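PDB 2JLN: MHP1 from Microbacterium liquefaciens, which carries 5-aryl-substituted hydantoins, such as 5-benzyl and 5-indolylmethyl hydantoin, into the cell by sodium-dependent symport. Local coordinates for residues T20-L32 / D229-S241. Sequence-based numbering, arbitrary orientation.
Sequences TRYAERSVGPFSL and DIVKECKVDPNAS
S26 and V27, in the loop leading into transmembrane helix 29-40, meet E233 to K235 of the loop between helices 228-231 and 242-278 through the backbone, with R25 reaching over by its side chain, a loop-to-loop contact centred on a single beta bridge, V27 with C234. K235 N donates to V27 O at 3.1 Å, and E233 O accepts a hydrogen bond from S26 N at 3.2 Å and a weak one from V27 N. R25 lies across the loop: its side chain bends at chi2 (-100°), bringing the guanidinium edge to C234 O, which NH1 meets almost head-on at 3.2 Å. K232 O sits over one face of the R25 guanidinium, whose NE and NH2 both bond T20 O and whose NH1 also bonds I84 O of helix 81-86. Farther along, P238 CB rests on a face of the Y22 ring, 3.8 Å from its centroid, a CH-pi contact, while Y22 OH bonds R85 and E463. V27 CG1 and L32 CD2 pack on C234 SG. A leucine in place of R25 would probably leave the carbonyls of T20, C234 and I84 without this shared donor and the two loops less firmly joined. One cationic group thus gathers three backbone carbonyls, whose partial negative charges probably stabilise its positive charge.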
loop_
_atom_site.group_PDB
_atom_site.type_symbol
_atom_site.label_atom_id
_atom_site.label_comp_id
_atom_site.label_asym_id
_atom_site.label_seq_id
_atom_site.Cartn_x
_atom_site.Cartn_y
_atom_site.Cartn_z
ATOM N N THR A 20 -15.578 -3.654 12.242
ATOM C CA THR A 20 -15.979 -2.268 12.219
ATOM C C THR A 20 -17.410 -2.228 11.772
ATOM O O THR A 20 -17.719 -2.629 10.639
ATOM C CB THR A 20 -15.075 -1.451 11.251
ATOM O OG1 THR A 20 -13.767 -1.319 11.837
ATOM C CG2 THR A 20 -15.657 -0.063 10.957
ATOM N N ARG A 21 -18.270 -1.737 12.670
ATOM C CA ARG A 21 -19.723 -1.741 12.493
ATOM C C ARG A 21 -20.232 -0.890 11.349
ATOM O O ARG A 21 -19.662 0.179 11.079
ATOM C CB ARG A 21 -20.401 -1.309 13.775
ATOM C CG ARG A 21 -20.104 -2.239 14.897
ATOM C CD ARG A 21 -21.184 -2.294 15.962
ATOM N NE ARG A 21 -20.708 -3.137 17.047
ATOM C CZ ARG A 21 -21.249 -4.296 17.363
ATOM N NH1 ARG A 21 -22.312 -4.708 16.710
ATOM N NH2 ARG A 21 -20.739 -5.019 18.342
ATOM N N TYR A 22 -21.313 -1.387 10.705
ATOM C CA TYR A 22 -22.012 -0.725 9.581
ATOM C C TYR A 22 -22.256 0.748 9.893
ATOM O O TYR A 22 -21.965 1.647 9.102
ATOM C CB TYR A 22 -23.367 -1.388 9.264
ATOM C CG TYR A 22 -23.328 -2.866 8.903
ATOM C CD1 TYR A 22 -22.462 -3.358 7.940
ATOM C CD2 TYR A 22 -24.184 -3.757 9.507
ATOM C CE1 TYR A 22 -22.448 -4.691 7.612
ATOM C CE2 TYR A 22 -24.176 -5.083 9.187
ATOM C CZ TYR A 22 -23.310 -5.553 8.242
ATOM O OH TYR A 22 -23.324 -6.903 7.952
ATOM N N ALA A 23 -22.788 0.989 11.075
ATOM C CA ALA A 23 -23.028 2.343 11.493
ATOM C C ALA A 23 -21.730 3.102 11.702
ATOM O O ALA A 23 -21.745 4.318 11.623
ATOM C CB ALA A 23 -23.886 2.380 12.750
ATOM N N GLU A 24 -20.616 2.424 11.968
ATOM C CA GLU A 24 -19.350 3.142 12.162
ATOM C C GLU A 24 -18.591 3.511 10.836
ATOM O O GLU A 24 -17.525 4.138 10.860
ATOM C CB GLU A 24 -18.427 2.365 13.117
ATOM C CG GLU A 24 -19.080 1.893 14.406
ATOM C CD GLU A 24 -18.236 0.830 15.232
ATOM O OE1 GLU A 24 -18.400 0.807 16.495
ATOM O OE2 GLU A 24 -17.440 0.015 14.648
ATOM N N ARG A 25 -19.123 3.136 9.677
ATOM C CA ARG A 25 -18.345 3.300 8.442
ATOM C C ARG A 25 -18.390 4.732 7.870
ATOM O O ARG A 25 -19.410 5.384 7.944
ATOM C CB ARG A 25 -18.780 2.256 7.406
ATOM C CG ARG A 25 -18.876 0.833 7.971
ATOM C CD ARG A 25 -17.661 -0.003 7.626
ATOM N NE ARG A 25 -17.748 -1.380 8.103
ATOM C CZ ARG A 25 -17.957 -2.434 7.321
ATOM N NH1 ARG A 25 -18.125 -2.301 6.009
ATOM N NH2 ARG A 25 -18.003 -3.637 7.863
ATOM N N SER A 26 -17.303 5.219 7.279
ATOM C CA SER A 26 -17.233 6.649 6.939
ATOM C C SER A 26 -16.620 7.042 5.582
ATOM O O SER A 26 -16.538 8.227 5.261
ATOM C CB SER A 26 -16.458 7.394 8.034
ATOM O OG SER A 26 -15.056 7.194 7.915
ATOM N N VAL A 27 -16.160 6.068 4.811
ATOM C CA VAL A 27 -15.509 6.338 3.532
ATOM C C VAL A 27 -16.326 5.766 2.382
ATOM O O VAL A 27 -16.451 4.552 2.239
ATOM C CB VAL A 27 -14.104 5.742 3.508
ATOM C CG1 VAL A 27 -13.667 5.482 2.092
ATOM C CG2 VAL A 27 -13.139 6.664 4.212
ATOM N N GLY A 28 -16.907 6.644 1.575
ATOM C CA GLY A 28 -17.671 6.218 0.409
ATOM C C GLY A 28 -16.795 6.206 -0.821
ATOM O O GLY A 28 -15.571 6.322 -0.711
ATOM N N PRO A 29 -17.398 6.041 -1.998
ATOM C CA PRO A 29 -16.584 5.976 -3.247
ATOM C C PRO A 29 -15.823 7.239 -3.744
ATOM O O PRO A 29 -14.727 7.092 -4.256
ATOM C CB PRO A 29 -17.569 5.442 -4.294
ATOM C CG PRO A 29 -18.540 4.593 -3.444
ATOM C CD PRO A 29 -18.687 5.343 -2.125
ATOM N N PHE A 30 -16.362 8.441 -3.593
ATOM C CA PHE A 30 -15.635 9.627 -4.048
ATOM C C PHE A 30 -14.421 9.887 -3.167
ATOM O O PHE A 30 -13.399 10.392 -3.623
ATOM C CB PHE A 30 -16.536 10.879 -4.088
ATOM C CG PHE A 30 -15.775 12.184 -3.937
ATOM C CD1 PHE A 30 -15.335 12.893 -5.068
ATOM C CD2 PHE A 30 -15.488 12.704 -2.657
ATOM C CE1 PHE A 30 -14.622 14.103 -4.928
ATOM C CE2 PHE A 30 -14.771 13.917 -2.502
ATOM C CZ PHE A 30 -14.336 14.612 -3.634
ATOM N N SER A 31 -14.550 9.555 -1.895
ATOM C CA SER A 31 -13.543 9.917 -0.920
ATOM C C SER A 31 -12.359 8.988 -1.086
ATOM O O SER A 31 -11.207 9.395 -0.934
ATOM C CB SER A 31 -14.126 9.817 0.498
ATOM O OG SER A 31 -13.528 10.748 1.394
ATOM N N LEU A 32 -12.660 7.734 -1.415
ATOM C CA LEU A 32 -11.633 6.714 -1.619
ATOM C C LEU A 32 -10.783 7.050 -2.846
ATOM O O LEU A 32 -9.576 6.883 -2.815
ATOM C CB LEU A 32 -12.259 5.325 -1.742
ATOM C CG LEU A 32 -11.263 4.173 -1.790
ATOM C CD1 LEU A 32 -10.420 4.102 -0.515
ATOM C CD2 LEU A 32 -11.970 2.846 -2.066
ATOM N N ASP A 229 -6.683 -2.711 5.936
ATOM C CA ASP A 229 -6.546 -1.744 7.009
ATOM C C ASP A 229 -7.136 -0.346 6.676
ATOM O O ASP A 229 -7.371 0.466 7.552
ATOM C CB ASP A 229 -5.098 -1.744 7.529
ATOM C CG ASP A 229 -4.644 -3.160 8.015
ATOM O OD1 ASP A 229 -5.535 -4.029 8.198
ATOM O OD2 ASP A 229 -3.417 -3.429 8.218
ATOM N N ILE A 230 -7.437 -0.098 5.411
ATOM C CA ILE A 230 -8.071 1.149 4.981
ATOM C C ILE A 230 -9.556 0.959 4.641
ATOM O O ILE A 230 -10.407 1.760 4.982
ATOM C CB ILE A 230 -7.395 1.681 3.709
ATOM C CG1 ILE A 230 -5.905 1.888 3.949
ATOM C CG2 ILE A 230 -8.048 2.962 3.254
ATOM C CD1 ILE A 230 -5.235 2.742 2.888
ATOM N N VAL A 231 -9.843 -0.136 3.970
ATOM C CA VAL A 231 -11.094 -0.343 3.287
ATOM C C VAL A 231 -12.147 -1.078 4.129
ATOM O O VAL A 231 -13.329 -1.105 3.770
ATOM C CB VAL A 231 -10.783 -1.068 1.986
ATOM C CG1 VAL A 231 -11.533 -2.368 1.881
ATOM C CG2 VAL A 231 -11.002 -0.138 0.834
ATOM N N LYS A 232 -11.717 -1.652 5.252
ATOM C CA LYS A 232 -12.624 -2.140 6.290
ATOM C C LYS A 232 -13.436 -0.985 6.832
ATOM O O LYS A 232 -14.265 -1.172 7.701
ATOM C CB LYS A 232 -11.829 -2.699 7.470
ATOM C CG LYS A 232 -11.172 -1.593 8.268
ATOM C CD LYS A 232 -10.375 -2.092 9.441
ATOM C CE LYS A 232 -9.934 -0.913 10.320
ATOM N NZ LYS A 232 -10.403 -1.066 11.734
ATOM N N GLU A 233 -13.160 0.217 6.350
ATOM C CA GLU A 233 -13.869 1.419 6.764
ATOM C C GLU A 233 -14.874 1.947 5.707
ATOM O O GLU A 233 -15.565 2.927 5.934
ATOM C CB GLU A 233 -12.848 2.500 7.081
ATOM C CG GLU A 233 -13.023 3.053 8.451
ATOM C CD GLU A 233 -12.483 2.120 9.520
ATOM O OE1 GLU A 233 -11.734 1.183 9.163
ATOM O OE2 GLU A 233 -12.800 2.331 10.719
ATOM N N CYS A 234 -14.946 1.294 4.554
ATOM C CA CYS A 234 -15.832 1.704 3.470
ATOM C C CYS A 234 -17.286 1.340 3.721
ATOM O O CYS A 234 -17.590 0.405 4.464
ATOM C CB CYS A 234 -15.406 1.041 2.163
ATOM S SG CYS A 234 -14.017 1.822 1.321
ATOM N N LYS A 235 -18.176 2.063 3.047
ATOM C CA LYS A 235 -19.608 1.946 3.266
ATOM C C LYS A 235 -20.200 0.726 2.586
ATOM O O LYS A 235 -19.970 0.516 1.412
ATOM C CB LYS A 235 -20.289 3.206 2.760
ATOM C CG LYS A 235 -20.219 4.323 3.750
ATOM C CD LYS A 235 -20.756 5.589 3.170
ATOM C CE LYS A 235 -20.433 6.778 4.061
ATOM N NZ LYS A 235 -20.386 8.046 3.258
ATOM N N VAL A 236 -20.979 -0.068 3.313
ATOM C CA VAL A 236 -21.567 -1.273 2.734
ATOM C C VAL A 236 -23.048 -1.309 3.060
ATOM O O VAL A 236 -23.451 -0.816 4.112
ATOM C CB VAL A 236 -20.890 -2.557 3.297
ATOM C CG1 VAL A 236 -21.466 -2.922 4.640
ATOM C CG2 VAL A 236 -21.033 -3.728 2.332
ATOM N N ASP A 237 -23.858 -1.864 2.156
ATOM C CA ASP A 237 -25.261 -2.207 2.459
ATOM C C ASP A 237 -25.293 -3.695 2.759
ATOM O O ASP A 237 -25.106 -4.528 1.862
ATOM C CB ASP A 237 -26.199 -1.845 1.281
ATOM C CG ASP A 237 -27.595 -2.540 1.347
ATOM O OD1 ASP A 237 -28.241 -2.566 2.432
ATOM O OD2 ASP A 237 -28.056 -3.041 0.283
ATOM N N PRO A 238 -25.511 -4.030 4.032
ATOM C CA PRO A 238 -25.503 -5.408 4.554
ATOM C C PRO A 238 -26.499 -6.311 3.819
ATOM O O PRO A 238 -26.312 -7.532 3.770
ATOM C CB PRO A 238 -25.928 -5.225 6.018
ATOM C CG PRO A 238 -26.586 -3.832 6.060
ATOM C CD PRO A 238 -25.791 -3.036 5.087
ATOM N N ASN A 239 -27.537 -5.686 3.247
ATOM C CA ASN A 239 -28.636 -6.375 2.545
ATOM C C ASN A 239 -28.518 -6.375 1.037
ATOM O O ASN A 239 -29.529 -6.257 0.341
ATOM C CB ASN A 239 -29.975 -5.741 2.897
ATOM C CG ASN A 239 -30.384 -6.034 4.302
ATOM O OD1 ASN A 239 -30.603 -7.190 4.648
ATOM N ND2 ASN A 239 -30.476 -4.998 5.135
ATOM N N ALA A 240 -27.296 -6.480 0.527
ATOM C CA ALA A 240 -27.113 -6.626 -0.901
ATOM C C ALA A 240 -27.399 -8.082 -1.237
ATOM O O ALA A 240 -28.104 -8.750 -0.515
ATOM C CB ALA A 240 -25.706 -6.238 -1.289
ATOM N N SER A 241 -26.842 -8.568 -2.331
ATOM C CA SER A 241 -26.994 -9.957 -2.739
ATOM C C SER A 241 -25.656 -10.379 -3.316
ATOM O O SER A 241 -24.711 -9.595 -3.302
ATOM C CB SER A 241 -28.114 -10.102 -3.790
ATOM O OG SER A 241 -28.534 -8.844 -4.323
#